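PDB 4R2F: extracellular solute-binding protein family 1 from Arthrobacter chlorophenolicus, which binds the disaccharide laminaribiose and probably serves as the extracellular solute-binding component of a bacterial sugar transporter. Local coordinates for residues F42-W47 with A51-A56; Q73-Q76 with Q82-S85; P94-G99 with E327-Y332. One frame throughout, in Å; residues are numbered along the deposited sequence.

Interaction 1: F42-W47 with A51-A56. With BGC (beta-D-glucopyranose), chain B.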
loop_
_atom_site.group_PDB
_atom_site.type_symbol
_atom_site.label_atom_id
_atom_site.label_comp_id
_atom_site.label_asym_id
_atom_site.label_seq_id
_atom_site.Cartn_x
_atom_site.Cartn_y
_atom_site.Cartn_z
ATOM N N PHE A 42 -0.334 -21.514 1.112
ATOM C CA PHE A 42 -0.013 -20.153 0.730
ATOM C C PHE A 42 -1.264 -19.304 0.855
ATOM O O PHE A 42 -2.282 -19.582 0.222
ATOM C CB PHE A 42 0.490 -20.137 -0.692
ATOM C CG PHE A 42 0.823 -18.767 -1.223
ATOM C CD1 PHE A 42 1.692 -17.928 -0.544
ATOM C CD2 PHE A 42 0.314 -18.351 -2.436
ATOM C CE1 PHE A 42 1.995 -16.688 -1.052
ATOM C CE2 PHE A 42 0.633 -17.119 -2.966
ATOM C CZ PHE A 42 1.459 -16.277 -2.270
ATOM N N TRP A 43 -1.190 -18.272 1.688
ATOM C CA TRP A 43 -2.258 -17.294 1.802
ATOM C C TRP A 43 -1.854 -16.018 1.084
ATOM O O TRP A 43 -0.745 -15.508 1.275
ATOM C CB TRP A 43 -2.528 -16.973 3.272
ATOM C CG TRP A 43 -3.219 -18.067 4.060
ATOM C CD1 TRP A 43 -3.457 -19.359 3.671
ATOM C CD2 TRP A 43 -3.740 -17.946 5.384
ATOM N NE1 TRP A 43 -4.098 -20.048 4.683
ATOM C CE2 TRP A 43 -4.288 -19.204 5.740
ATOM C CE3 TRP A 43 -3.808 -16.890 6.305
ATOM C CZ2 TRP A 43 -4.884 -19.443 6.987
ATOM C CZ3 TRP A 43 -4.417 -17.124 7.544
ATOM C CH2 TRP A 43 -4.942 -18.400 7.870
ATOM N N ASP A 44 -2.801 -15.465 0.335
ATOM C CA ASP A 44 -2.581 -14.312 -0.532
ATOM C C ASP A 44 -3.742 -13.320 -0.371
ATOM O O ASP A 44 -4.843 -13.711 0.013
ATOM C CB ASP A 44 -2.522 -14.787 -1.988
ATOM C CG ASP A 44 -1.847 -13.769 -2.940
ATOM O OD1 ASP A 44 -1.038 -12.934 -2.471
ATOM O OD2 ASP A 44 -2.082 -13.850 -4.166
ATOM N N MET A 45 -3.506 -12.049 -0.679
ATOM C CA MET A 45 -4.513 -11.015 -0.479
ATOM C C MET A 45 -5.188 -10.735 -1.839
ATOM O O MET A 45 -4.673 -11.134 -2.895
ATOM C CB MET A 45 -3.860 -9.731 0.061
ATOM C CG MET A 45 -3.009 -9.884 1.330
ATOM S SD MET A 45 -3.735 -10.825 2.682
ATOM C CE MET A 45 -4.993 -9.684 3.172
ATOM N N PRO A 46 -6.292 -9.985 -1.831
ATOM C CA PRO A 46 -6.837 -9.519 -3.085
ATOM C C PRO A 46 -6.072 -8.265 -3.463
ATOM O O PRO A 46 -6.457 -7.151 -3.098
ATOM C CB PRO A 46 -8.323 -9.236 -2.753
ATOM C CG PRO A 46 -8.532 -9.770 -1.365
ATOM C CD PRO A 46 -7.185 -9.629 -0.721
ATOM N N TRP A 47 -4.938 -8.467 -4.110
ATOM C CA TRP A 47 -4.046 -7.390 -4.507
ATOM C C TRP A 47 -4.557 -6.432 -5.582
ATOM O O TRP A 47 -4.237 -5.257 -5.573
ATOM C CB TRP A 47 -2.651 -7.924 -4.810
ATOM C CG TRP A 47 -1.945 -8.346 -3.563
ATOM C CD1 TRP A 47 -1.712 -9.616 -3.143
ATOM C CD2 TRP A 47 -1.415 -7.490 -2.552
ATOM N NE1 TRP A 47 -1.063 -9.604 -1.942
ATOM C CE2 TRP A 47 -0.863 -8.308 -1.561
ATOM C CE3 TRP A 47 -1.346 -6.108 -2.398
ATOM C CZ2 TRP A 47 -0.253 -7.792 -0.432
ATOM C CZ3 TRP A 47 -0.739 -5.600 -1.279
ATOM C CH2 TRP A 47 -0.201 -6.437 -0.310
ATOM N N ALA A 51 -9.185 -11.139 -11.343
ATOM C CA ALA A 51 -8.300 -11.851 -12.266
ATOM C C ALA A 51 -6.853 -11.981 -11.729
ATOM O O ALA A 51 -6.159 -12.923 -12.075
ATOM C CB ALA A 51 -8.310 -11.175 -13.626
ATOM N N TYR A 52 -6.393 -11.049 -10.891
ATOM C CA TYR A 52 -5.083 -11.225 -10.220
ATOM C C TYR A 52 -5.081 -12.534 -9.412
ATOM O O TYR A 52 -4.153 -13.314 -9.496
ATOM C CB TYR A 52 -4.708 -10.029 -9.293
ATOM C CG TYR A 52 -3.680 -10.480 -8.291
ATOM C CD1 TYR A 52 -4.067 -11.049 -7.075
ATOM C CD2 TYR A 52 -2.341 -10.492 -8.615
ATOM C CE1 TYR A 52 -3.139 -11.562 -6.192
ATOM C CE2 TYR A 52 -1.408 -10.977 -7.734
ATOM C CZ TYR A 52 -1.808 -11.534 -6.540
ATOM O OH TYR A 52 -0.879 -12.051 -5.698
ATOM N N ASN A 53 -6.118 -12.775 -8.615
ATOM C CA ASN A 53 -6.114 -13.960 -7.758
ATOM C C ASN A 53 -6.245 -15.266 -8.522
ATOM O O ASN A 53 -5.651 -16.233 -8.123
ATOM C CB ASN A 53 -7.181 -13.861 -6.693
ATOM C CG ASN A 53 -6.837 -12.825 -5.650
ATOM O OD1 ASN A 53 -5.918 -13.014 -4.814
ATOM N ND2 ASN A 53 -7.558 -11.713 -5.690
ATOM N N ASP A 54 -7.011 -15.277 -9.612
ATOM C CA ASP A 54 -7.046 -16.425 -10.537
ATOM C C ASP A 54 -5.656 -16.800 -11.053
ATOM O O ASP A 54 -5.266 -17.966 -11.027
ATOM C CB ASP A 54 -7.934 -16.139 -11.758
ATOM C CG ASP A 54 -9.406 -15.980 -11.411
ATOM O OD1 ASP A 54 -9.854 -16.519 -10.387
ATOM O OD2 ASP A 54 -10.126 -15.319 -12.184
ATOM N N ALA A 55 -4.913 -15.800 -11.511
ATOM C CA ALA A 55 -3.578 -16.031 -12.031
ATOM C C ALA A 55 -2.604 -16.474 -10.957
ATOM O O ALA A 55 -1.767 -17.328 -11.199
ATOM C CB ALA A 55 -3.058 -14.779 -12.720
ATOM N N ALA A 56 -2.694 -15.885 -9.771
ATOM C CA ALA A 56 -1.748 -16.206 -8.703
ATOM C C ALA A 56 -2.055 -17.614 -8.182
ATOM O O ALA A 56 -1.141 -18.371 -7.839
ATOM C CB ALA A 56 -1.850 -15.176 -7.584
HETATM C C2 BGC B . -3.768 -2.051 -1.873
HETATM C C3 BGC B . -3.699 -2.368 -0.371
HETATM C C4 BGC B . -5.017 -1.945 0.292
HETATM C C5 BGC B . -6.222 -2.572 -0.458
HETATM C C6 BGC B . -7.575 -2.255 0.192
HETATM C C1 BGC B . -5.046 -2.655 -2.483
HETATM O O1 BGC B . -5.175 -2.296 -3.858
HETATM O O2 BGC B . -2.587 -2.553 -2.523
HETATM O O3 BGC B . -2.518 -1.722 0.175
HETATM O O4 BGC B . -5.112 -2.330 1.669
HETATM O O5 BGC B . -6.182 -2.109 -1.780
HETATM O O6 BGC B . -7.725 -0.841 0.334
#
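With CG anti to the backbone N in both Asp44 (chi1 -161°) and Tyr52 (chi1 159°), the carboxylate at the end of strand 40-44 and the phenol from helix 50-61 converge on each other. Tyr52 OH donates to Asp44 OD2 over 2.7 Å, on the syn lone pair. The same OD2 is also hydrogen-bonded to Tyr72 OH, and OD1 to Thr98 OG1, so this buried carboxylate is gripped on both oxygens. Ala56 CB packs 3.7 Å from Asp44 OD2. The contact joins the first strand and the helix of the beta-alpha-beta unit made by strand 40-44, helix 50-61 and strand 70-74, and the chain turns between them through an inverse gamma turn centred on Pro46. Just past it, Trp47 runs beside Tyr52 in the same sense. Its CB sits over one face of the phenol, 4.0 Å from the ring centroid, in a CH-pi contact, while the five-membered ring makes an offset edge-to-face pair with that face, planes 83° apart. Trp47 NE1 is hydrogen-bonded to Thr98 OG1, which helps fix the indole's rotation. Trp47 belongs to the glycan pocket, and glucose O2 lies at the edge of its six-membered ring, 3.8 Å from CZ3.

Interaction 2: Q73-Q76 with Q82-S85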
loop_
_atom_site.group_PDB
_atom_site.type_symbol
_atom_site.label_atom_id
_atom_site.label_comp_id
_atom_site.label_asym_id
_atom_site.label_seq_id
_atom_site.Cartn_x
_atom_site.Cartn_y
_atom_site.Cartn_z
ATOM N N GLN A 73 -5.001 -19.813 -0.924
ATOM C CA GLN A 73 -6.167 -19.336 -0.212
ATOM C C GLN A 73 -6.146 -17.822 -0.105
ATOM O O GLN A 73 -5.118 -17.249 0.242
ATOM C CB GLN A 73 -6.121 -19.977 1.154
ATOM C CG GLN A 73 -6.861 -19.243 2.231
ATOM C CD GLN A 73 -7.980 -20.068 2.693
ATOM O OE1 GLN A 73 -9.044 -20.068 2.079
ATOM N NE2 GLN A 73 -7.730 -20.853 3.739
ATOM N N ILE A 74 -7.277 -17.183 -0.390
ATOM C CA ILE A 74 -7.400 -15.725 -0.349
ATOM C C ILE A 74 -7.885 -15.268 1.016
ATOM O O ILE A 74 -8.885 -15.752 1.512
ATOM C CB ILE A 74 -8.408 -15.189 -1.378
ATOM C CG1 ILE A 74 -7.978 -15.559 -2.796
ATOM C CG2 ILE A 74 -8.529 -13.678 -1.258
ATOM C CD1 ILE A 74 -9.099 -15.392 -3.818
ATOM N N ILE A 75 -7.160 -14.332 1.606
ATOM C CA ILE A 75 -7.546 -13.694 2.857
ATOM C C ILE A 75 -8.067 -12.315 2.483
ATOM O O ILE A 75 -7.411 -11.597 1.751
ATOM C CB ILE A 75 -6.322 -13.556 3.794
ATOM C CG1 ILE A 75 -5.711 -14.919 4.073
ATOM C CG2 ILE A 75 -6.720 -12.849 5.086
ATOM C CD1 ILE A 75 -6.641 -15.891 4.793
ATOM N N GLN A 76 -9.252 -11.943 2.963
ATOM C CA GLN A 76 -9.830 -10.630 2.645
ATOM C C GLN A 76 -9.105 -9.501 3.392
ATOM O O GLN A 76 -8.522 -9.719 4.439
ATOM C CB GLN A 76 -11.326 -10.599 2.977
ATOM C CG GLN A 76 -12.178 -11.601 2.182
ATOM C CD GLN A 76 -12.063 -11.430 0.665
ATOM O OE1 GLN A 76 -11.860 -12.397 -0.066
ATOM N NE2 GLN A 76 -12.182 -10.207 0.195
ATOM N N GLN A 82 -6.148 -9.026 12.333
ATOM C CA GLN A 82 -6.721 -9.915 13.318
ATOM C C GLN A 82 -6.819 -11.323 12.751
ATOM O O GLN A 82 -6.594 -12.293 13.475
ATOM C CB GLN A 82 -8.107 -9.382 13.750
ATOM C CG GLN A 82 -8.997 -10.367 14.505
ATOM C CD GLN A 82 -8.501 -10.676 15.900
ATOM O OE1 GLN A 82 -7.627 -9.988 16.433
ATOM N NE2 GLN A 82 -9.066 -11.719 16.506
ATOM N N THR A 83 -7.166 -11.442 11.470
ATOM C CA THR A 83 -7.257 -12.758 10.831
ATOM C C THR A 83 -5.923 -13.530 10.948
ATOM O O THR A 83 -5.882 -14.659 11.464
ATOM C CB THR A 83 -7.679 -12.637 9.364
ATOM O OG1 THR A 83 -8.900 -11.883 9.273
ATOM C CG2 THR A 83 -7.851 -13.993 8.750
ATOM N N PHE A 84 -4.831 -12.901 10.522
ATOM C CA PHE A 84 -3.484 -13.475 10.718
ATOM C C PHE A 84 -3.087 -13.672 12.180
ATOM O O PHE A 84 -2.577 -14.737 12.536
ATOM C CB PHE A 84 -2.410 -12.611 10.042
ATOM C CG PHE A 84 -2.339 -12.784 8.554
ATOM C CD1 PHE A 84 -1.561 -13.793 7.991
ATOM C CD2 PHE A 84 -3.034 -11.930 7.709
ATOM C CE1 PHE A 84 -1.502 -13.952 6.624
ATOM C CE2 PHE A 84 -2.959 -12.083 6.335
ATOM C CZ PHE A 84 -2.192 -13.086 5.795
ATOM N N SER A 85 -3.274 -12.648 13.016
ATOM C CA SER A 85 -2.882 -12.761 14.420
ATOM C C SER A 85 -3.578 -13.947 15.086
ATOM O O SER A 85 -2.931 -14.711 15.823
ATOM C CB SER A 85 -3.197 -11.498 15.218
ATOM O OG SER A 85 -2.334 -10.435 14.855
HETATM O O HOH W 1 -9.336 -10.851 6.784
#
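Ile75 reaches helix 80-89 through a single methyl, CG2, which meets Thr83 and Phe84 together. Its CG1 branch stands beside the backbone N (chi1 -58°), and CG2 is thereby set anti to that N and extended toward the helix. The CG1 arm runs a different way, toward Trp43 of the neighbouring strand. Thr83 is built in the matching sense: its methyl CG2 is anti to the backbone N, and the two side chains run by one another head to tail, with Ile75 CG2 and Thr83 CG2 4.0 Å apart. Phe84 starts out neither toward nor away from Ile75, but with CG anti to its own carbonyl carbon (chi1 -77°) the ring swings nearer, and its CE2 lies 4.0 Å from Ile75 CG2. The methyl approaches that ring at a slant. Met45 and helix 103-109 also pack on Phe84. The contact lies in the beta-alpha-beta crossover from strand 70-74 through helix 80-89 to strand 96-97, which passes over strand 40-44. At the more open margin, Thr83 OG1 is bonded to Asn79 O one turn earlier, and a water bridges Thr83 OG1 and Gln76 O, 2.7 Å from each, donating to the carbonyl. The direct contact between the segments is therefore apolar and without preferred direction, while the polar link runs through a water between the main chain and a threonine hydroxyl.

Interaction 3: P94-G99 with E327-Y332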
loop_
_atom_site.group_PDB
_atom_site.type_symbol
_atom_site.label_atom_id
_atom_site.label_comp_id
_atom_site.label_asym_id
_atom_site.label_seq_id
_atom_site.Cartn_x
_atom_site.Cartn_y
_atom_site.Cartn_z
ATOM N N PRO A 94 -0.875 -20.231 7.690
ATOM C CA PRO A 94 -0.228 -20.794 6.517
ATOM C C PRO A 94 1.255 -21.069 6.727
ATOM O O PRO A 94 1.850 -20.637 7.740
ATOM C CB PRO A 94 -0.412 -19.684 5.495
ATOM C CG PRO A 94 -0.228 -18.451 6.318
ATOM C CD PRO A 94 -0.909 -18.760 7.627
ATOM N N ALA A 95 1.856 -21.748 5.750
ATOM C CA ALA A 95 3.310 -21.912 5.689
ATOM C C ALA A 95 4.000 -20.663 5.110
ATOM O O ALA A 95 5.110 -20.287 5.524
ATOM C CB ALA A 95 3.656 -23.131 4.838
ATOM N N VAL A 96 3.333 -20.052 4.135
ATOM C CA VAL A 96 3.823 -18.902 3.402
ATOM C C VAL A 96 2.675 -17.947 3.137
ATOM O O VAL A 96 1.539 -18.373 2.898
ATOM C CB VAL A 96 4.358 -19.317 2.010
ATOM C CG1 VAL A 96 4.985 -18.131 1.288
ATOM C CG2 VAL A 96 5.349 -20.462 2.127
ATOM N N SER A 97 2.972 -16.653 3.130
ATOM C CA SER A 97 1.969 -15.668 2.785
ATOM C C SER A 97 2.514 -14.351 2.280
ATOM O O SER A 97 3.685 -13.977 2.515
ATOM C CB SER A 97 1.045 -15.386 4.002
ATOM O OG SER A 97 1.552 -14.379 4.860
ATOM N N THR A 98 1.641 -13.642 1.577
ATOM C CA THR A 98 1.744 -12.201 1.456
ATOM C C THR A 98 0.866 -11.607 2.561
ATOM O O THR A 98 0.388 -12.316 3.446
ATOM C CB THR A 98 1.281 -11.703 0.082
ATOM O OG1 THR A 98 -0.118 -12.008 -0.123
ATOM C CG2 THR A 98 2.088 -12.351 -0.981
ATOM N N GLY A 99 0.691 -10.309 2.557
ATOM C CA GLY A 99 -0.135 -9.679 3.589
ATOM C C GLY A 99 0.324 -8.270 3.804
ATOM O O GLY A 99 0.791 -7.612 2.874
ATOM N N GLU A 327 11.540 -23.783 -1.179
ATOM C CA GLU A 327 11.379 -24.097 -2.592
ATOM C C GLU A 327 10.184 -23.382 -3.198
ATOM O O GLU A 327 10.281 -22.857 -4.311
ATOM C CB GLU A 327 11.236 -25.608 -2.815
ATOM C CG GLU A 327 12.530 -26.406 -2.648
ATOM C CD GLU A 327 13.677 -25.949 -3.553
ATOM O OE1 GLU A 327 13.480 -25.776 -4.777
ATOM O OE2 GLU A 327 14.800 -25.787 -3.034
ATOM N N PHE A 328 9.062 -23.351 -2.471
ATOM C CA PHE A 328 7.880 -22.689 -2.974
ATOM C C PHE A 328 8.202 -21.235 -3.221
ATOM O O PHE A 328 7.850 -20.705 -4.273
ATOM C CB PHE A 328 6.665 -22.757 -2.030
ATOM C CG PHE A 328 5.483 -21.958 -2.546
ATOM C CD1 PHE A 328 4.657 -22.467 -3.532
ATOM C CD2 PHE A 328 5.245 -20.668 -2.094
ATOM C CE1 PHE A 328 3.611 -21.729 -4.042
ATOM C CE2 PHE A 328 4.201 -19.915 -2.596
ATOM C CZ PHE A 328 3.379 -20.447 -3.583
ATOM N N VAL A 329 8.834 -20.585 -2.242
ATOM C CA VAL A 329 9.075 -19.139 -2.352
ATOM C C VAL A 329 9.991 -18.845 -3.537
ATOM O O VAL A 329 9.768 -17.893 -4.250
ATOM C CB VAL A 329 9.615 -18.504 -1.050
ATOM C CG1 VAL A 329 10.088 -17.063 -1.286
ATOM C CG2 VAL A 329 8.572 -18.536 0.065
ATOM N N VAL A 330 11.001 -19.680 -3.756
ATOM C CA VAL A 330 11.923 -19.461 -4.875
ATOM C C VAL A 330 11.187 -19.658 -6.208
ATOM O O VAL A 330 11.332 -18.865 -7.170
ATOM C CB VAL A 330 13.144 -20.394 -4.743
ATOM C CG1 VAL A 330 14.043 -20.337 -5.957
ATOM C CG2 VAL A 330 13.926 -20.035 -3.492
ATOM N N TYR A 331 10.388 -20.707 -6.262
ATOM C CA TYR A 331 9.540 -20.963 -7.423
ATOM C C TYR A 331 8.625 -19.768 -7.701
ATOM O O TYR A 331 8.519 -19.283 -8.839
ATOM C CB TYR A 331 8.729 -22.258 -7.192
ATOM C CG TYR A 331 7.537 -22.403 -8.108
ATOM C CD1 TYR A 331 7.657 -22.960 -9.391
ATOM C CD2 TYR A 331 6.289 -21.962 -7.700
ATOM C CE1 TYR A 331 6.547 -23.076 -10.224
ATOM C CE2 TYR A 331 5.182 -22.077 -8.514
ATOM C CZ TYR A 331 5.308 -22.626 -9.775
ATOM O OH TYR A 331 4.163 -22.712 -10.532
ATOM N N TYR A 332 7.962 -19.276 -6.656
ATOM C CA TYR A 332 6.952 -18.224 -6.845
ATOM C C TYR A 332 7.624 -16.936 -7.312
ATOM O O TYR A 332 7.176 -16.326 -8.266
ATOM C CB TYR A 332 6.155 -18.008 -5.574
ATOM C CG TYR A 332 4.838 -17.248 -5.715
ATOM C CD1 TYR A 332 3.706 -17.865 -6.252
ATOM C CD2 TYR A 332 4.710 -15.938 -5.247
ATOM C CE1 TYR A 332 2.496 -17.182 -6.366
ATOM C CE2 TYR A 332 3.505 -15.241 -5.341
ATOM C CZ TYR A 332 2.390 -15.866 -5.905
ATOM O OH TYR A 332 1.178 -15.224 -5.994
#
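Helix 322-335 packs against the central beta-sheet of an alpha/beta lobe of this solute-binding protein, and its contact with the short strand 96-97 centres on Val96. That strand lies between strand 40-44, which runs parallel to it, and strand 306-316, which runs antiparallel. Val96 points toward the helix and divides its two methyls between two residues. CG1, anti to the backbone N (chi1 -175°), comes within 3.8 Å of Val329 CG2, the two side chains slanting across one another. CG2 goes to Phe328, 4.2 Å from CD2. Phe328 extends from the helix with its ring also meeting those of Phe42 and Phe63, while Ile40 and Ile313 pack on Val96, so the valine sits within a buried apolar layer between sheet and helix. Farther along the helix, Tyr332 lies against Phe42, Tyr52 and Ala56. Ser97, next along the strand, turns away from the helix. Its hydroxyl is hydrogen-bonded to Tyr316 OH and donates to a carbonyl of its own segment: Ser97 OG lies 2.8 Å from Thr98 O, tilted 31° from the carbonyl plane.

How the interactions relate
From the N terminus, interaction 1 closes first, a short turn from strand 40-44 into helix 50-61. After that helix, strand 70-74 pairs in parallel with 40-44, and interaction 2 closes a second short loop, onto helix 80-89. Interaction 3 starts at strand 96-97, on the other flank of 40-44, and closes only after more than 220 residues, when the chain returns as helix 322-335. The three follow in series, neither nesting nor crossing, yet share one sheet. Between interactions 1 and 2, Asp44 O meets Ile75 N at 2.9 Å; between 1 and 3, Trp43 N meets Val96 O at 3.0 Å. Phe84 of interaction 2 packs on Ser97 and Thr98.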